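Local atomic coordinates of glycerol dehydrogenase (Schizosaccharomyces pombe, PDB entry 1TA9), a protein that probably catalyses the NAD(+)-dependent oxidation of glycerol to dihydroxyacetone at a zinc site, serving the assimilation of glycerol. Residues B[216-221]-B[289-294]; B[231-236]-B[269-274]; B[242-247]-B[259-264]; B[279-282]-B[287-290]. One frame throughout, in Å; residues are numbered along the deposited sequence.

All four contacts lie in the helical part of the chain that follows the parallel sheet. Interaction 1 joins the short helix 215-220 to helix 289-307. Nested within its loop, interactions 2 and 3 both pair helix 223-245 with helix 258-284, interaction 3 inside interaction 2. Interaction 4 spans the connection from helix 258-284 to helix 289-307. Centres of interactions 1 and 4 are about 6 Å apart; that of interaction 2 is about 15 Å from each other centre, and interactions 3 and 4 are about 29 Å apart. The helix pair of interactions 2 and 3 thus carries metal ligands, D232 among them, on helix 223-245, while interactions 1 and 4 fix the start of helix 289-307 beside helix 215-220.

Interaction 1 (B[216-221]-B[289-294]); sequences DVIVRA and EAFENV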
loop_
_atom_site.group_PDB
_atom_site.type_symbol
_atom_site.label_atom_id
_atom_site.label_comp_id
_atom_site.label_asym_id
_atom_site.label_seq_id
_atom_site.Cartn_x
_atom_site.Cartn_y
_atom_site.Cartn_z
ATOM N N ASP B 216 -22.194 34.642 13.189
ATOM C CA ASP B 216 -23.029 35.382 12.248
ATOM C C ASP B 216 -22.270 36.662 11.922
ATOM O O ASP B 216 -22.341 37.187 10.809
ATOM C CB ASP B 216 -24.393 35.715 12.850
ATOM C CG ASP B 216 -25.342 36.316 11.827
ATOM O OD1 ASP B 216 -25.562 37.546 11.858
ATOM O OD2 ASP B 216 -25.857 35.555 10.980
ATOM N N VAL B 217 -21.535 37.164 12.908
ATOM C CA VAL B 217 -20.731 38.363 12.714
ATOM C C VAL B 217 -19.540 38.001 11.826
ATOM O O VAL B 217 -19.170 38.746 10.915
ATOM C CB VAL B 217 -20.205 38.903 14.055
ATOM C CG1 VAL B 217 -19.231 40.055 13.813
ATOM C CG2 VAL B 217 -21.370 39.361 14.922
ATOM N N ILE B 218 -18.948 36.843 12.093
ATOM C CA ILE B 218 -17.799 36.391 11.321
ATOM C C ILE B 218 -18.140 36.151 9.844
ATOM O O ILE B 218 -17.408 36.592 8.956
ATOM C CB ILE B 218 -17.202 35.080 11.913
ATOM C CG1 ILE B 218 -16.899 35.253 13.406
ATOM C CG2 ILE B 218 -15.940 34.701 11.163
ATOM C CD1 ILE B 218 -15.982 36.423 13.735
ATOM N N VAL B 219 -19.254 35.475 9.577
ATOM C CA VAL B 219 -19.629 35.170 8.195
ATOM C C VAL B 219 -19.998 36.416 7.381
ATOM O O VAL B 219 -19.931 36.397 6.153
ATOM C CB VAL B 219 -20.800 34.152 8.136
ATOM C CG1 VAL B 219 -22.127 34.852 8.368
ATOM C CG2 VAL B 219 -20.793 33.416 6.794
ATOM N N ARG B 220 -20.374 37.493 8.069
ATOM C CA ARG B 220 -20.751 38.746 7.409
ATOM C C ARG B 220 -19.552 39.622 7.060
ATOM O O ARG B 220 -19.670 40.571 6.288
ATOM C CB ARG B 220 -21.709 39.551 8.298
ATOM C CG ARG B 220 -23.124 39.002 8.375
ATOM C CD ARG B 220 -23.943 39.768 9.414
ATOM N NE ARG B 220 -25.331 39.314 9.471
ATOM C CZ ARG B 220 -26.263 39.644 8.579
ATOM N NH1 ARG B 220 -25.958 40.433 7.556
ATOM N NH2 ARG B 220 -27.501 39.184 8.710
ATOM N N ALA B 221 -18.396 39.312 7.629
ATOM C CA ALA B 221 -17.199 40.102 7.360
ATOM C C ALA B 221 -16.592 39.732 6.008
ATOM O O ALA B 221 -16.802 38.627 5.507
ATOM C CB ALA B 221 -16.177 39.879 8.463
ATOM N N GLU B 289 -21.173 24.224 8.386
ATOM C CA GLU B 289 -20.358 23.618 9.435
ATOM C C GLU B 289 -18.893 23.719 9.004
ATOM O O GLU B 289 -17.999 23.888 9.833
ATOM C CB GLU B 289 -20.753 22.153 9.666
ATOM C CG GLU B 289 -20.033 21.508 10.857
ATOM C CD GLU B 289 -20.599 20.148 11.238
ATOM O OE1 GLU B 289 -20.008 19.483 12.118
ATOM O OE2 GLU B 289 -21.634 19.744 10.666
ATOM N N ALA B 290 -18.656 23.639 7.700
ATOM C CA ALA B 290 -17.300 23.743 7.173
ATOM C C ALA B 290 -16.713 25.100 7.570
ATOM O O ALA B 290 -15.565 25.187 8.015
ATOM C CB ALA B 290 -17.316 23.594 5.650
ATOM N N PHE B 291 -17.507 26.154 7.404
ATOM C CA PHE B 291 -17.085 27.506 7.768
ATOM C C PHE B 291 -16.805 27.539 9.268
ATOM O O PHE B 291 -15.774 28.045 9.711
ATOM C CB PHE B 291 -18.191 28.521 7.435
ATOM C CG PHE B 291 -17.931 29.909 7.976
ATOM C CD1 PHE B 291 -16.972 30.732 7.392
ATOM C CD2 PHE B 291 -18.649 30.390 9.068
ATOM C CE1 PHE B 291 -16.730 32.017 7.887
ATOM C CE2 PHE B 291 -18.417 31.672 9.572
ATOM C CZ PHE B 291 -17.453 32.486 8.978
ATOM N N GLU B 292 -17.733 27.001 10.053
ATOM C CA GLU B 292 -17.561 26.974 11.503
ATOM C C GLU B 292 -16.301 26.199 11.899
ATOM O O GLU B 292 -15.637 26.543 12.879
ATOM C CB GLU B 292 -18.789 26.343 12.172
ATOM C CG GLU B 292 -20.087 27.119 11.956
ATOM C CD GLU B 292 -20.520 27.917 13.179
ATOM O OE1 GLU B 292 -21.500 28.682 13.072
ATOM O OE2 GLU B 292 -19.892 27.776 14.253
ATOM N N ASN B 293 -15.971 25.151 11.147
ATOM C CA ASN B 293 -14.781 24.362 11.460
ATOM C C ASN B 293 -13.518 25.202 11.335
ATOM O O ASN B 293 -12.605 25.111 12.164
ATOM C CB ASN B 293 -14.654 23.155 10.526
ATOM C CG ASN B 293 -15.706 22.100 10.785
ATOM O OD1 ASN B 293 -16.295 22.038 11.868
ATOM N ND2 ASN B 293 -15.933 21.244 9.794
ATOM N N VAL B 294 -13.466 26.020 10.290
ATOM C CA VAL B 294 -12.304 26.865 10.059
ATOM C C VAL B 294 -12.248 28.011 11.064
ATOM O O VAL B 294 -11.164 28.477 11.421
ATOM C CB VAL B 294 -12.294 27.393 8.606
ATOM C CG1 VAL B 294 -11.130 28.357 8.396
ATOM C CG2 VAL B 294 -12.167 26.209 7.651
#
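The junction between the nucleotide-binding α/β sheet and the helical part of this iron-containing alcohol dehydrogenase fold is closed by the ring of F291, reaching from helix 289-307 to the short helix 215-220, which follows strand 210-214. With CG anti to the backbone N (chi1 171°), the ring stands straight out from its helix and lays one face under V219. The methyl CG2 of V219 sits 4.2 Å from the centroid of the F291 ring, 16° off its normal, a CH-pi contact. V219 CB touches CE2 of F291 at 3.7 Å. I218 approaches obliquely, its CG2 3.5 Å from F291 CZ, while its other branch leads away. The side chain of I218 lies about 4 Å from that of A179, a probable NAD(+)-binding residue, and L226 of helix 223-245 packs against F291. An alanine in place of F291 would take away the ring between the helices, and would probably leave V219 and I218 without their apolar partner. On the far side of helix 215-220, D216 takes R220 NE through OD1 in a 3.0 Å salt bridge, from above the carboxylate plane yet within the guanidinium plane.

Interaction 2 (B[231-236]-B[269-274]); sequences GDALST and DTLEKY. With K (potassium ion), chain J; ZN (zinc ion), chain I.
L271 reaches from helix 258-284 to A233 and L234 of helix 223-245, and nearly all of its touching falls to one methyl. CB leaves the backbone pointing at segment 231-236 but stops short of it. CG of L271, anti to the carbonyl carbon, comes within 4.4 Å of A233 CB. From there the chain continues extended (chi2 177°), which carries CD1 to the greatest reach of the side chain. L271 CD1 meets A233 CB at 3.6 Å. Beside the backbone, L271 CD1 lies 3.8 Å from L234 N. The same methyl, L271 CD1, meets CD2 of L234 at 3.8 Å, where the two leucines come together at a slant. The second methyl, CD2, passes A233 more loosely. Beyond this patch L234 goes on to F361, M362 and L367.

Helix 223-245 is one of the helices that bring ligands to the metals in this iron-containing alcohol dehydrogenase fold, and residues turned from L271 supply part of the metal site. D232 grips zinc through OD2 at 2.2 Å, with OD1 farther off at 2.6 Å; H315 and H333 are further ligands. Potassium lies beside it, held by the backbone O of D232 at 2.8 Å. OD2 of D232 is a longer ligand of the potassium, so this one oxygen touches both ions. S235 OG, T236 OG1, D182 and a water also surround the potassium. S235 OG is further hydrogen-bonded to E239 OE2, and T236 OG1 to S302 OG.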
loop_
_atom_site.group_PDB
_atom_site.type_symbol
_atom_site.label_atom_id
_atom_site.label_comp_id
_atom_site.label_asym_id
_atom_site.label_seq_id
_atom_site.Cartn_x
_atom_site.Cartn_y
_atom_site.Cartn_z
ATOM N N GLY B 231 -4.102 32.048 6.778
ATOM C CA GLY B 231 -2.673 32.227 6.599
ATOM C C GLY B 231 -1.948 32.122 7.924
ATOM O O GLY B 231 -0.871 31.527 8.018
ATOM N N ASP B 232 -2.541 32.699 8.962
ATOM C CA ASP B 232 -1.939 32.654 10.284
ATOM C C ASP B 232 -2.026 31.218 10.808
ATOM O O ASP B 232 -1.064 30.690 11.362
ATOM C CB ASP B 232 -2.677 33.604 11.234
ATOM C CG ASP B 232 -1.835 33.993 12.435
ATOM O OD1 ASP B 232 -2.393 34.525 13.419
ATOM O OD2 ASP B 232 -0.609 33.775 12.386
ATOM N N ALA B 233 -3.177 30.581 10.614
ATOM C CA ALA B 233 -3.373 29.214 11.088
ATOM C C ALA B 233 -2.421 28.219 10.406
ATOM O O ALA B 233 -1.976 27.247 11.025
ATOM C CB ALA B 233 -4.828 28.792 10.874
ATOM N N LEU B 234 -2.108 28.461 9.138
ATOM C CA LEU B 234 -1.199 27.581 8.407
ATOM C C LEU B 234 0.212 27.517 8.995
ATOM O O LEU B 234 0.889 26.498 8.873
ATOM C CB LEU B 234 -1.104 28.008 6.939
ATOM C CG LEU B 234 -2.227 27.527 6.019
ATOM C CD1 LEU B 234 -2.093 28.201 4.657
ATOM C CD2 LEU B 234 -2.162 26.012 5.884
ATOM N N SER B 235 0.665 28.591 9.630
ATOM C CA SER B 235 2.010 28.582 10.192
ATOM C C SER B 235 2.104 27.839 11.524
ATOM O O SER B 235 3.188 27.414 11.926
ATOM C CB SER B 235 2.524 30.010 10.376
ATOM O OG SER B 235 1.868 30.662 11.443
ATOM N N THR B 236 0.971 27.667 12.196
ATOM C CA THR B 236 0.951 26.997 13.490
ATOM C C THR B 236 1.633 25.632 13.515
ATOM O O THR B 236 2.548 25.414 14.309
ATOM C CB THR B 236 -0.489 26.825 14.011
ATOM O OG1 THR B 236 -1.100 28.111 14.151
ATOM C CG2 THR B 236 -0.487 26.124 15.364
ATOM N N ASP B 269 -4.961 19.650 9.882
ATOM C CA ASP B 269 -5.934 18.747 9.274
ATOM C C ASP B 269 -7.247 19.418 8.900
ATOM O O ASP B 269 -7.817 19.143 7.841
ATOM C CB ASP B 269 -6.236 17.581 10.213
ATOM C CG ASP B 269 -5.085 16.597 10.319
ATOM O OD1 ASP B 269 -5.224 15.616 11.080
ATOM O OD2 ASP B 269 -4.049 16.802 9.649
ATOM N N THR B 270 -7.736 20.285 9.778
ATOM C CA THR B 270 -8.999 20.981 9.533
ATOM C C THR B 270 -8.892 21.933 8.344
ATOM O O THR B 270 -9.810 22.025 7.519
ATOM C CB THR B 270 -9.437 21.754 10.789
ATOM O OG1 THR B 270 -9.602 20.827 11.869
ATOM C CG2 THR B 270 -10.759 22.482 10.551
ATOM N N LEU B 271 -7.772 22.639 8.247
ATOM C CA LEU B 271 -7.587 23.564 7.138
ATOM C C LEU B 271 -7.534 22.792 5.821
ATOM O O LEU B 271 -8.132 23.202 4.825
ATOM C CB LEU B 271 -6.299 24.361 7.322
ATOM C CG LEU B 271 -6.255 25.314 8.519
ATOM C CD1 LEU B 271 -4.878 25.960 8.575
ATOM C CD2 LEU B 271 -7.349 26.384 8.386
ATOM N N GLU B 272 -6.814 21.676 5.818
ATOM C CA GLU B 272 -6.700 20.861 4.617
ATOM C C GLU B 272 -8.063 20.389 4.122
ATOM O O GLU B 272 -8.334 20.388 2.925
ATOM C CB GLU B 272 -5.796 19.653 4.879
ATOM C CG GLU B 272 -4.312 19.990 4.826
ATOM C CD GLU B 272 -3.417 18.779 5.046
ATOM O OE1 GLU B 272 -3.735 17.688 4.522
ATOM O OE2 GLU B 272 -2.386 18.926 5.734
ATOM N N LYS B 273 -8.927 20.003 5.049
ATOM C CA LYS B 273 -10.249 19.514 4.682
ATOM C C LYS B 273 -11.267 20.607 4.381
ATOM O O LYS B 273 -12.037 20.496 3.426
ATOM C CB LYS B 273 -10.831 18.647 5.802
ATOM C CG LYS B 273 -10.128 17.323 6.054
ATOM C CD LYS B 273 -10.783 16.620 7.244
ATOM C CE LYS B 273 -10.139 15.277 7.546
ATOM N NZ LYS B 273 -10.795 14.638 8.726
ATOM N N TYR B 274 -11.249 21.672 5.175
ATOM C CA TYR B 274 -12.259 22.715 5.048
ATOM C C TYR B 274 -11.895 24.155 4.687
ATOM O O TYR B 274 -12.791 24.981 4.538
ATOM C CB TYR B 274 -13.063 22.739 6.350
ATOM C CG TYR B 274 -13.631 21.391 6.727
ATOM C CD1 TYR B 274 -14.719 20.859 6.041
ATOM C CD2 TYR B 274 -13.060 20.630 7.752
ATOM C CE1 TYR B 274 -15.230 19.605 6.356
ATOM C CE2 TYR B 274 -13.566 19.366 8.079
ATOM C CZ TYR B 274 -14.653 18.865 7.375
ATOM O OH TYR B 274 -15.181 17.631 7.685
HETATM K K K J . -0.030 30.955 13.969
HETATM ZN ZN ZN I . 0.103 35.122 14.007
HETATM O O HOH W 1 2.210 29.846 14.606
#

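Interaction 3 (B[242-247]-B[259-264]); sequences SVIRSN and AGRYIA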
loop_
_atom_site.group_PDB
_atom_site.type_symbol
_atom_site.label_atom_id
_atom_site.label_comp_id
_atom_site.label_asym_id
_atom_site.label_seq_id
_atom_site.Cartn_x
_atom_site.Cartn_y
_atom_site.Cartn_z
ATOM N N SER B 242 8.528 22.758 14.579
ATOM C CA SER B 242 9.924 23.198 14.607
ATOM C C SER B 242 10.422 23.430 16.035
ATOM O O SER B 242 11.562 23.103 16.363
ATOM C CB SER B 242 10.084 24.488 13.792
ATOM O OG SER B 242 11.419 24.962 13.859
ATOM N N VAL B 243 9.572 24.011 16.876
ATOM C CA VAL B 243 9.930 24.272 18.269
ATOM C C VAL B 243 10.045 22.953 19.031
ATOM O O VAL B 243 10.998 22.732 19.782
ATOM C CB VAL B 243 8.862 25.156 18.965
ATOM C CG1 VAL B 243 9.159 25.272 20.467
ATOM C CG2 VAL B 243 8.836 26.527 18.331
ATOM N N ILE B 244 9.065 22.077 18.829
ATOM C CA ILE B 244 9.059 20.783 19.504
ATOM C C ILE B 244 10.234 19.900 19.085
ATOM O O ILE B 244 10.908 19.313 19.929
ATOM C CB ILE B 244 7.736 20.028 19.237
ATOM C CG1 ILE B 244 6.574 20.784 19.884
ATOM C CG2 ILE B 244 7.812 18.604 19.792
ATOM C CD1 ILE B 244 5.215 20.164 19.635
ATOM N N ARG B 245 10.484 19.812 17.782
ATOM C CA ARG B 245 11.578 18.986 17.290
ATOM C C ARG B 245 12.949 19.540 17.660
ATOM O O ARG B 245 13.943 18.808 17.663
ATOM C CB ARG B 245 11.452 18.802 15.778
ATOM C CG ARG B 245 10.204 18.015 15.407
ATOM C CD ARG B 245 10.160 17.641 13.940
ATOM N NE ARG B 245 9.175 16.589 13.712
ATOM C CZ ARG B 245 9.020 15.945 12.560
ATOM N NH1 ARG B 245 9.786 16.248 11.517
ATOM N NH2 ARG B 245 8.110 14.984 12.458
ATOM N N SER B 246 13.002 20.830 17.979
ATOM C CA SER B 246 14.251 21.465 18.384
ATOM C C SER B 246 14.406 21.351 19.902
ATOM O O SER B 246 15.426 21.753 20.462
ATOM C CB SER B 246 14.257 22.947 17.988
ATOM O OG SER B 246 14.241 23.112 16.581
ATOM N N ASN B 247 13.385 20.798 20.556
ATOM C CA ASN B 247 13.376 20.635 22.010
ATOM C C ASN B 247 13.577 21.975 22.718
ATOM O O ASN B 247 14.307 22.064 23.707
ATOM C CB ASN B 247 14.464 19.650 22.447
ATOM C CG ASN B 247 14.249 18.253 21.886
ATOM O OD1 ASN B 247 13.322 17.543 22.283
ATOM N ND2 ASN B 247 15.102 17.858 20.953
ATOM N N ALA B 259 -0.430 17.063 24.102
ATOM C CA ALA B 259 -1.741 17.619 23.778
ATOM C C ALA B 259 -1.638 18.827 22.848
ATOM O O ALA B 259 -2.386 18.936 21.874
ATOM C CB ALA B 259 -2.471 18.005 25.061
ATOM N N GLY B 260 -0.715 19.736 23.149
ATOM C CA GLY B 260 -0.558 20.913 22.313
ATOM C C GLY B 260 -0.170 20.535 20.893
ATOM O O GLY B 260 -0.635 21.137 19.920
ATOM N N ARG B 261 0.683 19.525 20.771
ATOM C CA ARG B 261 1.135 19.078 19.461
ATOM C C ARG B 261 -0.026 18.514 18.643
ATOM O O ARG B 261 -0.087 18.704 17.432
ATOM C CB ARG B 261 2.230 18.026 19.619
ATOM C CG ARG B 261 2.951 17.706 18.322
ATOM C CD ARG B 261 4.112 16.769 18.559
ATOM N NE ARG B 261 4.981 16.697 17.386
ATOM C CZ ARG B 261 6.077 15.947 17.317
ATOM N NH1 ARG B 261 6.435 15.204 18.356
ATOM N NH2 ARG B 261 6.815 15.946 16.214
ATOM N N TYR B 262 -0.956 17.832 19.305
ATOM C CA TYR B 262 -2.107 17.265 18.607
ATOM C C TYR B 262 -3.119 18.336 18.222
ATOM O O TYR B 262 -3.830 18.197 17.224
ATOM C CB TYR B 262 -2.778 16.187 19.463
ATOM C CG TYR B 262 -2.253 14.799 19.176
ATOM C CD1 TYR B 262 -2.983 13.906 18.394
ATOM C CD2 TYR B 262 -1.008 14.389 19.660
ATOM C CE1 TYR B 262 -2.490 12.639 18.099
ATOM C CE2 TYR B 262 -0.506 13.127 19.371
ATOM C CZ TYR B 262 -1.252 12.257 18.590
ATOM O OH TYR B 262 -0.754 11.008 18.298
ATOM N N ILE B 263 -3.193 19.406 19.006
ATOM C CA ILE B 263 -4.117 20.490 18.682
ATOM C C ILE B 263 -3.574 21.219 17.454
ATOM O O ILE B 263 -4.339 21.692 16.617
ATOM C CB ILE B 263 -4.280 21.469 19.867
ATOM C CG1 ILE B 263 -4.881 20.721 21.064
ATOM C CG2 ILE B 263 -5.195 22.628 19.474
ATOM C CD1 ILE B 263 -4.965 21.543 22.338
ATOM N N ALA B 264 -2.248 21.297 17.344
ATOM C CA ALA B 264 -1.627 21.937 16.186
ATOM C C ALA B 264 -1.945 21.075 14.963
ATOM O O ALA B 264 -2.198 21.590 13.874
ATOM C CB ALA B 264 -0.116 22.044 16.375
#
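I244 slants across R261 and touches it with two methyls, CD1 and CG2. Its CD1 rests on the aliphatic part of the arginine, 3.6 Å from R261 CG, while its CG2 sits 3.8 Å above the guanidinium plane of R261, offset toward the rim. R261 can offer this long side because CG is anti to the backbone N (chi1 -168°) and the chain runs extended to NE. At the guanidinium edge, R261 NH2 comes 3.5 Å from R245 NE; both are donors, and the two planes stand 87° apart. E241, one turn back on helix 223-245, draws the pair together: R261 NE forms a salt bridge with its OE1, and R245 NE has a long, weak ion pair with OE2. A leucine in place of R261 would probably leave E241 without its salt-bridge partner and I244 CG2 without the flat group beneath it. Farther out, the helix ends in a Schellman motif at N247, with S246 OG bonded back to S242 O at 2.7 Å, and N247 ND2 reaches S402 of the fourth subunit. The chemistry is thus mixed: an isoleucine packed on the alkyl chain and guanidinium face of an arginine, with two like charges probably made tolerable by the shared carboxylate.

Interaction 4 (B[279-282]-B[287-290]); sequences ILSN and CTEA
S281 and T288 meet chiefly through their hydroxyls, with no flat group between them. The flat groups stand to the side. The ring of F291 packs against both S281 and N282. N282 leaves its helix away from 287-290, and its ND2 is probably bonded to A221 O. Across the contact T288 OG1 donates its proton to S281 OG over 2.7 Å. OG1 of T288 also lies 3.4 Å from S281 CB, and the threonine methyl, T288 CG2, stands 3.6 Å from S281 OG, so the serine hydroxyl is approached by both branches of T288.

The site is the short connection from helix 258-284 into helix 289-307, where T288 is the N-cap. Its chi1 of 52° sets OG1 between the backbone N and the carbonyl carbon, from where it can accept the N-H of F291 in the first turn of the new helix. S281 places OG beside its own backbone N (chi1 -69°), and this hydroxyl gives its proton to S277 O, one turn earlier. A Y420 hydroxyl of the second subunit adds a weak bond to S281 OG; that subunit also contributes K403, which pairs with E289, and D412, which takes C287 N.

The donors line up in one direction: F291 N to T288 OG1, T288 OG1 to S281 OG, S281 OG to S277 O. Each buried hydroxyl both gives and accepts, and the chain of hydrogen bonds ties the end region of one helix to the cap of the next.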
loop_
_atom_site.group_PDB
_atom_site.type_symbol
_atom_site.label_atom_id
_atom_site.label_comp_id
_atom_site.label_asym_id
_atom_site.label_seq_id
_atom_site.Cartn_x
_atom_site.Cartn_y
_atom_site.Cartn_z
ATOM N N ILE B 279 -13.961 29.276 2.821
ATOM C CA ILE B 279 -13.775 30.481 2.019
ATOM C C ILE B 279 -14.987 30.701 1.107
ATOM O O ILE B 279 -15.545 31.802 1.049
ATOM C CB ILE B 279 -12.491 30.383 1.160
ATOM C CG1 ILE B 279 -11.259 30.485 2.064
ATOM C CG2 ILE B 279 -12.484 31.483 0.107
ATOM C CD1 ILE B 279 -9.929 30.290 1.334
ATOM N N LEU B 280 -15.388 29.659 0.386
ATOM C CA LEU B 280 -16.547 29.765 -0.498
ATOM C C LEU B 280 -17.793 30.111 0.322
ATOM O O LEU B 280 -18.597 30.955 -0.079
ATOM C CB LEU B 280 -16.755 28.449 -1.262
ATOM C CG LEU B 280 -15.663 28.131 -2.293
ATOM C CD1 LEU B 280 -15.778 26.690 -2.760
ATOM C CD2 LEU B 280 -15.789 29.084 -3.475
ATOM N N SER B 281 -17.944 29.467 1.476
ATOM C CA SER B 281 -19.086 29.723 2.351
ATOM C C SER B 281 -19.134 31.190 2.794
ATOM O O SER B 281 -20.173 31.849 2.682
ATOM C CB SER B 281 -19.024 28.811 3.587
ATOM O OG SER B 281 -19.251 27.452 3.235
ATOM N N ASN B 282 -18.006 31.691 3.296
ATOM C CA ASN B 282 -17.891 33.082 3.759
ATOM C C ASN B 282 -18.254 34.019 2.602
ATOM O O ASN B 282 -19.031 34.967 2.766
ATOM C CB ASN B 282 -16.444 33.333 4.224
ATOM C CG ASN B 282 -16.264 34.643 4.988
ATOM O OD1 ASN B 282 -15.179 34.903 5.519
ATOM N ND2 ASN B 282 -17.310 35.468 5.050
ATOM N N CYS B 287 -23.265 30.297 6.730
ATOM C CA CYS B 287 -22.577 29.755 7.894
ATOM C C CYS B 287 -22.673 28.229 7.955
ATOM O O CYS B 287 -23.388 27.677 8.789
ATOM C CB CYS B 287 -23.180 30.392 9.159
ATOM S SG CYS B 287 -22.198 30.290 10.683
ATOM N N THR B 288 -21.950 27.555 7.064
ATOM C CA THR B 288 -21.935 26.090 7.011
ATOM C C THR B 288 -21.079 25.530 8.140
ATOM O O THR B 288 -20.334 26.270 8.775
ATOM C CB THR B 288 -21.326 25.591 5.693
ATOM O OG1 THR B 288 -20.048 26.214 5.503
ATOM C CG2 THR B 288 -22.235 25.923 4.518
ATOM N N GLU B 289 -21.173 24.224 8.386
ATOM C CA GLU B 289 -20.358 23.618 9.435
ATOM C C GLU B 289 -18.893 23.719 9.004
ATOM O O GLU B 289 -17.999 23.888 9.833
ATOM C CB GLU B 289 -20.753 22.153 9.666
ATOM C CG GLU B 289 -20.033 21.508 10.857
ATOM C CD GLU B 289 -20.599 20.148 11.238
ATOM O OE1 GLU B 289 -20.008 19.483 12.118
ATOM O OE2 GLU B 289 -21.634 19.744 10.666
ATOM N N ALA B 290 -18.656 23.639 7.700
ATOM C CA ALA B 290 -17.300 23.743 7.173
ATOM C C ALA B 290 -16.713 25.100 7.570
ATOM O O ALA B 290 -15.565 25.187 8.015
ATOM C CB ALA B 290 -17.316 23.594 5.650
#